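Local coordinates for alpha-1,2-mannosyltransferase (Ktr4), putative (PDB 7BOP), which belongs to the GT-A clan of glycosyltransferases as a putative fungal Ktr4 mannosyltransferase, modelled here with guanosine-5'-diphosphate and a manganese ion, at residues F225-P236 / L263-Y274; F290-Y299 / V319-A328. All blocks are in the same frame, centred on the assembly; numbering follows the deposited sequence.

Contact 1: residues F225-P236 / L263-Y274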
loop_
_atom_site.group_PDB
_atom_site.type_symbol
_atom_site.label_atom_id
_atom_site.label_comp_id
_atom_site.label_asym_id
_atom_site.label_seq_id
_atom_site.Cartn_x
_atom_site.Cartn_y
_atom_site.Cartn_z
ATOM N N PHE A 225 3.052 9.612 8.190
ATOM C CA PHE A 225 4.073 10.536 7.697
ATOM C C PHE A 225 5.265 9.745 7.132
ATOM O O PHE A 225 5.528 8.605 7.539
ATOM C CB PHE A 225 4.540 11.477 8.827
ATOM C CG PHE A 225 3.506 12.481 9.223
ATOM C CD1 PHE A 225 3.426 13.701 8.570
ATOM C CD2 PHE A 225 2.585 12.203 10.219
ATOM C CE1 PHE A 225 2.458 14.638 8.917
ATOM C CE2 PHE A 225 1.608 13.128 10.568
ATOM C CZ PHE A 225 1.545 14.347 9.918
ATOM N N ASP A 226 5.962 10.340 6.175
ATOM C CA ASP A 226 7.195 9.772 5.633
ATOM C C ASP A 226 8.390 10.599 6.085
ATOM O O ASP A 226 8.240 11.669 6.684
ATOM C CB ASP A 226 7.155 9.713 4.103
ATOM C CG ASP A 226 7.878 8.486 3.532
ATOM O OD1 ASP A 226 8.766 7.925 4.209
ATOM O OD2 ASP A 226 7.551 8.091 2.398
ATOM N N ASP A 227 9.569 10.085 5.786
ATOM C CA ASP A 227 10.814 10.819 5.952
ATOM C C ASP A 227 10.985 11.810 4.784
ATOM O O ASP A 227 11.191 11.379 3.649
ATOM C CB ASP A 227 11.971 9.819 5.984
ATOM C CG ASP A 227 13.326 10.481 6.176
ATOM O OD1 ASP A 227 13.408 11.718 6.312
ATOM O OD2 ASP A 227 14.327 9.744 6.168
ATOM N N PRO A 228 10.922 13.133 5.055
ATOM C CA PRO A 228 11.099 14.128 3.975
ATOM C C PRO A 228 12.391 13.987 3.174
ATOM O O PRO A 228 12.411 14.339 1.993
ATOM C CB PRO A 228 11.111 15.481 4.710
ATOM C CG PRO A 228 10.580 15.215 6.072
ATOM C CD PRO A 228 10.814 13.770 6.381
ATOM N N LYS A 229 13.459 13.478 3.800
ATOM C CA LYS A 229 14.745 13.277 3.110
ATOM C C LYS A 229 14.680 12.276 1.955
ATOM O O LYS A 229 15.546 12.304 1.089
ATOM C CB LYS A 229 15.820 12.793 4.083
ATOM C CG LYS A 229 16.181 13.826 5.145
ATOM C CD LYS A 229 17.355 13.375 6.012
ATOM C CE LYS A 229 17.100 12.063 6.733
ATOM N NZ LYS A 229 15.872 12.059 7.574
ATOM N N THR A 230 13.690 11.380 1.959
ATOM C CA THR A 230 13.521 10.418 0.857
ATOM C C THR A 230 12.795 11.004 -0.352
ATOM O O THR A 230 12.839 10.392 -1.424
ATOM C CB THR A 230 12.778 9.143 1.305
ATOM O OG1 THR A 230 11.442 9.464 1.706
ATOM C CG2 THR A 230 13.503 8.481 2.482
ATOM N N VAL A 231 12.133 12.160 -0.186
ATOM C CA VAL A 231 11.234 12.718 -1.212
ATOM C C VAL A 231 11.355 14.239 -1.466
ATOM O O VAL A 231 10.370 14.860 -1.838
ATOM C CB VAL A 231 9.750 12.372 -0.892
ATOM C CG1 VAL A 231 9.502 10.872 -1.004
ATOM C CG2 VAL A 231 9.336 12.872 0.492
ATOM N N PRO A 232 12.560 14.840 -1.313
ATOM C CA PRO A 232 12.563 16.309 -1.367
ATOM C C PRO A 232 12.065 16.967 -2.671
ATOM O O PRO A 232 11.429 18.004 -2.588
ATOM C CB PRO A 232 14.026 16.675 -1.062
ATOM C CG PRO A 232 14.799 15.464 -1.409
ATOM C CD PRO A 232 13.906 14.319 -1.030
ATOM N N THR A 233 12.317 16.383 -3.840
ATOM C CA THR A 233 11.801 16.958 -5.100
ATOM C C THR A 233 10.548 16.273 -5.662
ATOM O O THR A 233 10.106 16.606 -6.766
ATOM C CB THR A 233 12.879 17.032 -6.211
ATOM O OG1 THR A 233 13.322 15.718 -6.572
ATOM C CG2 THR A 233 14.071 17.871 -5.762
ATOM N N LEU A 234 9.954 15.348 -4.908
ATOM C CA LEU A 234 8.771 14.623 -5.392
ATOM C C LEU A 234 7.612 15.576 -5.660
ATOM O O LEU A 234 7.026 15.547 -6.743
ATOM C CB LEU A 234 8.352 13.525 -4.405
ATOM C CG LEU A 234 7.127 12.682 -4.773
ATOM C CD1 LEU A 234 7.257 12.104 -6.183
ATOM C CD2 LEU A 234 6.962 11.574 -3.743
ATOM N N TRP A 235 7.303 16.441 -4.701
ATOM C CA TRP A 235 6.205 17.394 -4.879
ATOM C C TRP A 235 6.508 18.462 -5.939
ATOM O O TRP A 235 5.637 18.761 -6.775
ATOM C CB TRP A 235 5.772 18.018 -3.550
ATOM C CG TRP A 235 4.492 18.795 -3.645
ATOM C CD1 TRP A 235 4.339 20.138 -3.504
ATOM C CD2 TRP A 235 3.194 18.275 -3.930
ATOM N NE1 TRP A 235 3.027 20.492 -3.674
ATOM C CE2 TRP A 235 2.300 19.366 -3.943
ATOM C CE3 TRP A 235 2.693 16.987 -4.161
ATOM C CZ2 TRP A 235 0.935 19.210 -4.179
ATOM C CZ3 TRP A 235 1.344 16.834 -4.398
ATOM C CH2 TRP A 235 0.477 17.938 -4.405
ATOM N N PRO A 236 7.731 19.037 -5.921
ATOM C CA PRO A 236 8.101 19.916 -7.030
ATOM C C PRO A 236 7.925 19.265 -8.414
ATOM O O PRO A 236 7.367 19.896 -9.310
ATOM C CB PRO A 236 9.560 20.237 -6.737
ATOM C CG PRO A 236 9.593 20.301 -5.242
ATOM C CD PRO A 236 8.659 19.202 -4.781
ATOM N N LEU A 263 -0.253 19.754 11.167
ATOM C CA LEU A 263 0.200 18.806 12.198
ATOM C C LEU A 263 1.699 18.821 12.426
ATOM O O LEU A 263 2.154 18.870 13.568
ATOM C CB LEU A 263 -0.221 17.380 11.845
ATOM C CG LEU A 263 -1.704 17.057 11.741
ATOM C CD1 LEU A 263 -1.883 15.543 11.666
ATOM C CD2 LEU A 263 -2.476 17.637 12.913
ATOM N N ARG A 264 2.460 18.719 11.338
ATOM C CA ARG A 264 3.916 18.651 11.392
ATOM C C ARG A 264 4.467 19.571 10.309
ATOM O O ARG A 264 4.971 19.105 9.285
ATOM C CB ARG A 264 4.393 17.207 11.232
ATOM C CG ARG A 264 3.809 16.296 12.301
ATOM C CD ARG A 264 4.329 14.884 12.222
ATOM N NE ARG A 264 5.713 14.771 12.657
ATOM C CZ ARG A 264 6.431 13.655 12.583
ATOM N NH1 ARG A 264 5.905 12.538 12.079
ATOM N NH2 ARG A 264 7.693 13.651 12.994
ATOM N N PRO A 265 4.365 20.900 10.526
ATOM C CA PRO A 265 4.779 21.848 9.482
ATOM C C PRO A 265 6.225 21.711 8.997
ATOM O O PRO A 265 6.505 22.042 7.842
ATOM C CB PRO A 265 4.525 23.233 10.120
ATOM C CG PRO A 265 4.368 22.982 11.583
ATOM C CD PRO A 265 3.808 21.594 11.705
ATOM N N ASP A 266 7.129 21.206 9.834
ATOM C CA ASP A 266 8.513 21.008 9.398
ATOM C C ASP A 266 8.684 19.869 8.381
ATOM O O ASP A 266 9.607 19.900 7.553
ATOM C CB ASP A 266 9.448 20.816 10.594
ATOM C CG ASP A 266 9.521 22.061 11.496
ATOM O OD1 ASP A 266 9.218 23.194 11.034
ATOM O OD2 ASP A 266 9.897 21.899 12.680
ATOM N N HIS A 267 7.811 18.868 8.436
ATOM C CA HIS A 267 7.781 17.857 7.375
ATOM C C HIS A 267 7.381 18.471 6.049
ATOM O O HIS A 267 8.010 18.203 5.040
ATOM C CB HIS A 267 6.830 16.711 7.700
ATOM C CG HIS A 267 7.478 15.594 8.439
ATOM N ND1 HIS A 267 8.168 15.783 9.617
ATOM C CD2 HIS A 267 7.538 14.270 8.172
ATOM C CE1 HIS A 267 8.627 14.620 10.046
ATOM N NE2 HIS A 267 8.258 13.686 9.188
ATOM N N THR A 268 6.336 19.283 6.061
ATOM C CA THR A 268 5.809 19.853 4.826
ATOM C C THR A 268 6.838 20.798 4.193
ATOM O O THR A 268 7.047 20.790 2.971
ATOM C CB THR A 268 4.474 20.572 5.070
ATOM O OG1 THR A 268 3.579 19.682 5.751
ATOM C CG2 THR A 268 3.841 21.036 3.746
ATOM N N GLU A 269 7.501 21.588 5.032
ATOM C CA GLU A 269 8.580 22.448 4.558
ATOM C C GLU A 269 9.741 21.630 4.012
ATOM O O GLU A 269 10.244 21.932 2.928
ATOM C CB GLU A 269 9.071 23.398 5.657
ATOM C CG GLU A 269 10.291 24.218 5.222
ATOM C CD GLU A 269 10.298 25.636 5.768
ATOM O OE1 GLU A 269 9.393 26.422 5.396
ATOM O OE2 GLU A 269 11.222 25.970 6.546
ATOM N N ALA A 270 10.159 20.590 4.728
ATOM C CA ALA A 270 11.310 19.785 4.302
ATOM C C ALA A 270 11.037 19.013 2.995
ATOM O O ALA A 270 11.957 18.741 2.223
ATOM C CB ALA A 270 11.732 18.819 5.416
ATOM N N ALA A 271 9.774 18.680 2.749
ATOM C CA ALA A 271 9.375 17.991 1.518
ATOM C C ALA A 271 8.809 18.967 0.484
ATOM O O ALA A 271 8.156 18.557 -0.474
ATOM C CB ALA A 271 8.376 16.881 1.856
ATOM N N ASN A 272 9.046 20.269 0.696
ATOM C CA ASN A 272 8.773 21.321 -0.287
ATOM C C ASN A 272 7.322 21.380 -0.757
ATOM O O ASN A 272 7.045 21.436 -1.962
ATOM C CB ASN A 272 9.745 21.183 -1.463
ATOM C CG ASN A 272 11.181 21.331 -1.021
ATOM O OD1 ASN A 272 11.545 22.360 -0.475
ATOM N ND2 ASN A 272 11.984 20.292 -1.195
ATOM N N GLY A 273 6.408 21.355 0.212
ATOM C CA GLY A 273 4.980 21.521 -0.040
ATOM C C GLY A 273 4.109 20.283 0.128
ATOM O O GLY A 273 2.898 20.409 0.194
ATOM N N TYR A 274 4.712 19.099 0.171
ATOM C CA TYR A 274 3.994 17.832 0.399
ATOM C C TYR A 274 4.055 17.462 1.889
ATOM O O TYR A 274 5.113 17.518 2.496
ATOM C CB TYR A 274 4.595 16.752 -0.504
ATOM C CG TYR A 274 4.200 15.319 -0.261
ATOM C CD1 TYR A 274 2.862 14.958 -0.090
ATOM C CD2 TYR A 274 5.162 14.295 -0.275
ATOM C CE1 TYR A 274 2.498 13.636 0.103
ATOM C CE2 TYR A 274 4.797 12.964 -0.097
ATOM C CZ TYR A 274 3.467 12.640 0.104
ATOM O OH TYR A 274 3.073 11.336 0.315
HETATM O O HOH W 1 8.544 10.945 9.711
HETATM O O HOH W 2 8.099 16.302 -1.946
#

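Contact 2: residues F290-Y299 / V319-A328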
loop_
_atom_site.group_PDB
_atom_site.type_symbol
_atom_site.label_atom_id
_atom_site.label_comp_id
_atom_site.label_asym_id
_atom_site.label_seq_id
_atom_site.Cartn_x
_atom_site.Cartn_y
_atom_site.Cartn_z
ATOM N N PHE A 290 -6.911 1.632 -12.512
ATOM C CA PHE A 290 -6.568 3.011 -12.152
ATOM C C PHE A 290 -5.123 3.309 -12.517
ATOM O O PHE A 290 -4.843 4.276 -13.207
ATOM C CB PHE A 290 -6.762 3.297 -10.660
ATOM C CG PHE A 290 -6.173 4.607 -10.241
ATOM C CD1 PHE A 290 -6.767 5.800 -10.647
ATOM C CD2 PHE A 290 -4.996 4.655 -9.496
ATOM C CE1 PHE A 290 -6.207 7.025 -10.298
ATOM C CE2 PHE A 290 -4.432 5.872 -9.143
ATOM C CZ PHE A 290 -5.044 7.057 -9.538
ATOM N N PHE A 291 -4.215 2.456 -12.057
ATOM C CA PHE A 291 -2.787 2.652 -12.254
ATOM C C PHE A 291 -2.380 2.492 -13.716
ATOM O O PHE A 291 -1.462 3.164 -14.179
ATOM C CB PHE A 291 -1.984 1.706 -11.354
ATOM C CG PHE A 291 -2.217 1.934 -9.886
ATOM C CD1 PHE A 291 -1.626 3.019 -9.237
ATOM C CD2 PHE A 291 -3.051 1.092 -9.154
ATOM C CE1 PHE A 291 -1.846 3.248 -7.878
ATOM C CE2 PHE A 291 -3.286 1.320 -7.798
ATOM C CZ PHE A 291 -2.676 2.405 -7.157
ATOM N N ARG A 292 -3.079 1.614 -14.439
ATOM C CA ARG A 292 -2.897 1.476 -15.893
ATOM C C ARG A 292 -3.432 2.660 -16.677
ATOM O O ARG A 292 -3.092 2.811 -17.834
ATOM C CB ARG A 292 -3.591 0.214 -16.420
ATOM C CG ARG A 292 -2.961 -1.084 -15.983
ATOM C CD ARG A 292 -3.961 -2.212 -16.133
ATOM N NE ARG A 292 -3.368 -3.489 -15.765
ATOM C CZ ARG A 292 -4.051 -4.566 -15.385
ATOM N NH1 ARG A 292 -5.379 -4.554 -15.306
ATOM N NH2 ARG A 292 -3.394 -5.676 -15.072
ATOM N N GLY A 293 -4.292 3.468 -16.066
ATOM C CA GLY A 293 -4.922 4.592 -16.729
ATOM C C GLY A 293 -3.964 5.666 -17.203
ATOM O O GLY A 293 -2.799 5.733 -16.775
ATOM N N GLU A 294 -4.474 6.506 -18.099
ATOM C CA GLU A 294 -3.691 7.565 -18.723
ATOM C C GLU A 294 -3.021 8.461 -17.688
ATOM O O GLU A 294 -1.832 8.722 -17.772
ATOM C CB GLU A 294 -4.587 8.437 -19.619
ATOM C CG GLU A 294 -3.829 9.514 -20.389
ATOM C CD GLU A 294 -4.731 10.465 -21.177
ATOM O OE1 GLU A 294 -5.910 10.137 -21.431
ATOM O OE2 GLU A 294 -4.251 11.565 -21.530
ATOM N N GLN A 295 -3.803 8.925 -16.729
ATOM C CA GLN A 295 -3.347 9.944 -15.789
ATOM C C GLN A 295 -2.239 9.399 -14.894
ATOM O O GLN A 295 -1.122 9.933 -14.892
ATOM C CB GLN A 295 -4.503 10.479 -14.945
ATOM C CG GLN A 295 -5.518 11.310 -15.723
ATOM C CD GLN A 295 -6.544 10.482 -16.482
ATOM O OE1 GLN A 295 -6.670 9.269 -16.287
ATOM N NE2 GLN A 295 -7.266 11.138 -17.386
ATOM N N TYR A 296 -2.533 8.330 -14.158
ATOM C CA TYR A 296 -1.543 7.775 -13.240
ATOM C C TYR A 296 -0.289 7.320 -13.971
ATOM O O TYR A 296 0.831 7.594 -13.524
ATOM C CB TYR A 296 -2.075 6.624 -12.378
ATOM C CG TYR A 296 -0.978 6.149 -11.451
ATOM C CD1 TYR A 296 -0.084 5.158 -11.855
ATOM C CD2 TYR A 296 -0.768 6.765 -10.213
ATOM C CE1 TYR A 296 0.969 4.764 -11.049
ATOM C CE2 TYR A 296 0.278 6.370 -9.390
ATOM C CZ TYR A 296 1.135 5.366 -9.813
ATOM O OH TYR A 296 2.179 4.972 -9.026
ATOM N N ASP A 297 -0.456 6.593 -15.068
ATOM C CA ASP A 297 0.707 6.054 -15.742
ATOM C C ASP A 297 1.576 7.150 -16.359
ATOM O O ASP A 297 2.789 7.013 -16.378
ATOM C CB ASP A 297 0.326 5.023 -16.796
ATOM C CG ASP A 297 1.490 4.151 -17.187
ATOM O OD1 ASP A 297 2.208 3.635 -16.297
ATOM O OD2 ASP A 297 1.695 3.981 -18.395
ATOM N N ALA A 298 0.964 8.222 -16.864
ATOM C CA ALA A 298 1.735 9.388 -17.333
ATOM C C ALA A 298 2.521 10.020 -16.174
ATOM O O ALA A 298 3.676 10.412 -16.346
ATOM C CB ALA A 298 0.824 10.420 -17.980
ATOM N N TYR A 299 1.890 10.097 -15.002
ATOM C CA TYR A 299 2.546 10.575 -13.779
ATOM C C TYR A 299 3.746 9.707 -13.441
ATOM O O TYR A 299 4.847 10.227 -13.206
ATOM C CB TYR A 299 1.548 10.622 -12.616
ATOM C CG TYR A 299 2.133 11.042 -11.281
ATOM C CD1 TYR A 299 2.774 12.274 -11.138
ATOM C CD2 TYR A 299 2.023 10.223 -10.151
ATOM C CE1 TYR A 299 3.301 12.668 -9.914
ATOM C CE2 TYR A 299 2.547 10.618 -8.921
ATOM C CZ TYR A 299 3.181 11.837 -8.808
ATOM O OH TYR A 299 3.707 12.240 -7.591
ATOM N N VAL A 319 4.185 7.910 -3.771
ATOM C CA VAL A 319 3.850 7.999 -5.198
ATOM C C VAL A 319 2.413 7.525 -5.497
ATOM O O VAL A 319 1.658 8.221 -6.192
ATOM C CB VAL A 319 4.906 7.275 -6.073
ATOM C CG1 VAL A 319 4.457 7.191 -7.529
ATOM C CG2 VAL A 319 6.251 7.996 -5.979
ATOM N N HIS A 320 2.028 6.365 -4.976
ATOM C CA HIS A 320 0.617 5.931 -5.038
ATOM C C HIS A 320 -0.333 6.939 -4.412
ATOM O O HIS A 320 -1.378 7.266 -4.995
ATOM C CB HIS A 320 0.434 4.578 -4.348
ATOM C CG HIS A 320 0.982 3.429 -5.132
ATOM N ND1 HIS A 320 0.827 2.120 -4.735
ATOM C CD2 HIS A 320 1.669 3.389 -6.298
ATOM C CE1 HIS A 320 1.410 1.323 -5.610
ATOM N NE2 HIS A 320 1.932 2.068 -6.569
ATOM N N SER A 321 0.032 7.426 -3.222
ATOM C CA SER A 321 -0.828 8.332 -2.470
ATOM C C SER A 321 -1.056 9.646 -3.192
ATOM O O SER A 321 -2.187 10.143 -3.237
ATOM C CB SER A 321 -0.243 8.596 -1.082
ATOM O OG SER A 321 -0.079 7.377 -0.375
ATOM N N ILE A 322 0.013 10.208 -3.750
ATOM C CA ILE A 322 -0.103 11.438 -4.539
ATOM C C ILE A 322 -0.929 11.170 -5.811
ATOM O O ILE A 322 -1.814 11.954 -6.157
ATOM C CB ILE A 322 1.278 12.022 -4.886
ATOM C CG1 ILE A 322 1.939 12.607 -3.626
ATOM C CG2 ILE A 322 1.158 13.102 -5.941
ATOM C CD1 ILE A 322 3.428 12.820 -3.755
ATOM N N GLY A 323 -0.635 10.073 -6.500
ATOM C CA GLY A 323 -1.389 9.714 -7.703
ATOM C C GLY A 323 -2.881 9.576 -7.455
ATOM O O GLY A 323 -3.695 10.112 -8.215
ATOM N N LEU A 324 -3.235 8.860 -6.385
ATOM C CA LEU A 324 -4.631 8.732 -5.951
ATOM C C LEU A 324 -5.226 10.082 -5.588
ATOM O O LEU A 324 -6.344 10.410 -6.008
ATOM C CB LEU A 324 -4.758 7.785 -4.747
ATOM C CG LEU A 324 -4.460 6.305 -5.037
ATOM C CD1 LEU A 324 -4.122 5.557 -3.754
ATOM C CD2 LEU A 324 -5.643 5.654 -5.750
ATOM N N GLY A 325 -4.479 10.856 -4.804
ATOM C CA GLY A 325 -4.945 12.153 -4.331
ATOM C C GLY A 325 -5.150 13.205 -5.402
ATOM O O GLY A 325 -5.903 14.143 -5.186
ATOM N N LEU A 326 -4.472 13.070 -6.539
ATOM C CA LEU A 326 -4.623 14.008 -7.661
ATOM C C LEU A 326 -5.536 13.508 -8.782
ATOM O O LEU A 326 -6.216 14.314 -9.413
ATOM C CB LEU A 326 -3.255 14.334 -8.255
ATOM C CG LEU A 326 -2.273 15.021 -7.308
ATOM C CD1 LEU A 326 -0.924 15.107 -7.981
ATOM C CD2 LEU A 326 -2.784 16.390 -6.905
ATOM N N PHE A 327 -5.542 12.197 -9.026
ATOM C CA PHE A 327 -6.180 11.622 -10.219
ATOM C C PHE A 327 -7.373 10.700 -9.950
ATOM O O PHE A 327 -8.158 10.456 -10.866
ATOM C CB PHE A 327 -5.117 10.911 -11.073
ATOM C CG PHE A 327 -3.866 11.735 -11.276
ATOM C CD1 PHE A 327 -3.951 13.046 -11.757
ATOM C CD2 PHE A 327 -2.608 11.223 -10.954
ATOM C CE1 PHE A 327 -2.812 13.819 -11.914
ATOM C CE2 PHE A 327 -1.463 11.995 -11.113
ATOM C CZ PHE A 327 -1.565 13.288 -11.599
ATOM N N ALA A 328 -7.534 10.213 -8.718
ATOM C CA ALA A 328 -8.686 9.397 -8.369
ATOM C C ALA A 328 -9.810 10.249 -7.798
ATOM O O ALA A 328 -9.628 11.428 -7.487
ATOM C CB ALA A 328 -8.289 8.304 -7.383
#

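Contact 1: residues F225-P236 / L263-Y274
F225 and R264 meet at one end of a contact in which helix 265-270, closed by a Schellman motif with N272 at C-prime, packs against the segment that leaves strand 218-224 of the GT-A sheet. It illustrates how a short helix can be tight on one flank and polar on the other. On the tight flank R264 CD sits over the middle of the F225 ring, 3.5 Å from its centroid. The arginine chain then bends at chi3 (72°), bringing its guanidinium above the same face as a cation-pi partner; NH1 also forms a salt bridge with E373. The phenyl edge is turned toward the face of H267 (planes at 77°), and P228 lays CG over a face of that imidazole. Beyond it, P228 CB presses on A270 CB at 3.5 Å, closer than usual for two carbons. At the far end W235 CB meets Y274 CB, also at 3.5 Å, while the backbone of G273 and Y274 lies over one face of the indole. A water among buried residues joins three backbone groups of the two segments here, donating to V231 O and A271 O and accepting from W235 N.

The solvent side is looser. Another water, 2.8 Å from H267 NE2, sits at the imidazole edge and bonds weakly to D226 O. Exposed N272 supplies a direct hydrogen bond across the contact: ND2 reaches P232 O at 2.7 Å, nearly straight at 167°, with the oxygen lying in the asparagine amide plane but the donor above the carbonyl plane.

Contact 2: residues F290-Y299 / V319-A328
F290, in helix 288-292, sets its ring edge against the backbone of G323 and F327 in the helix opposite, ahead of a helix pair with knobs-into-holes packing. In that pair helix 294-299 runs roughly antiparallel to 319-327 (142°), with a closest axis approach of 10.1 Å, and the interface is a worked case of aromatic side chains joining helices without a hydrogen bond between them. F290 CE2 also touches L324 CD2 at 3.6 Å, and its CE1 lies beside the A328 methyl. Next, F291 brings CE1 over one face of the H320 ring, 3.9 Å from CD2; that imidazole is held in turn by E284 at ND1 and the carbonyl of N174 at NE2. After the break at G293, Q295 leans its CB on the F327 ring while its amide end leads away. Y296, with CG anti to the backbone N (chi1 -179°), passes alongside the helix: its CD2 edge comes to G323 CA at 3.9 Å, where there is no side chain in the way, and its hydroxyl, bonded to S175 O, lies at the edge of the H320 ring.

Y299 is a knob among V319, I322, G323 and F327. Reciprocally, F327 fits among F290, Q295, Y296 and Y299, turning its edge toward the tyrosine face in an offset edge-to-face pair (planes at 63°). The phenol hydroxyl bonds to T238, and I322 CG2 rests 3.2 Å from Y299 OH.

Overall arrangement
Contact 1 closes along the chain before contact 2 opens, and their centres lie 19 Å apart. Each starts just beyond a strand of the mixed sheet: segment 225-236 comes after strand 218-224, and segment 290-299 comes soon after the antiparallel neighbour of that strand, 284-287. The two contacts meet where helix 234-244 faces helix 316-327. There L234, W235 and Y274 of contact 1 pack on I322 of contact 2, with L234 CD2 3.7 Å from I322 CD1. Both lie near the nucleotide of this GT-A protein: D226 comes within about 9 Å of guanosine-5'-diphosphate, and H320 within about 11 Å, both measured from the side chain.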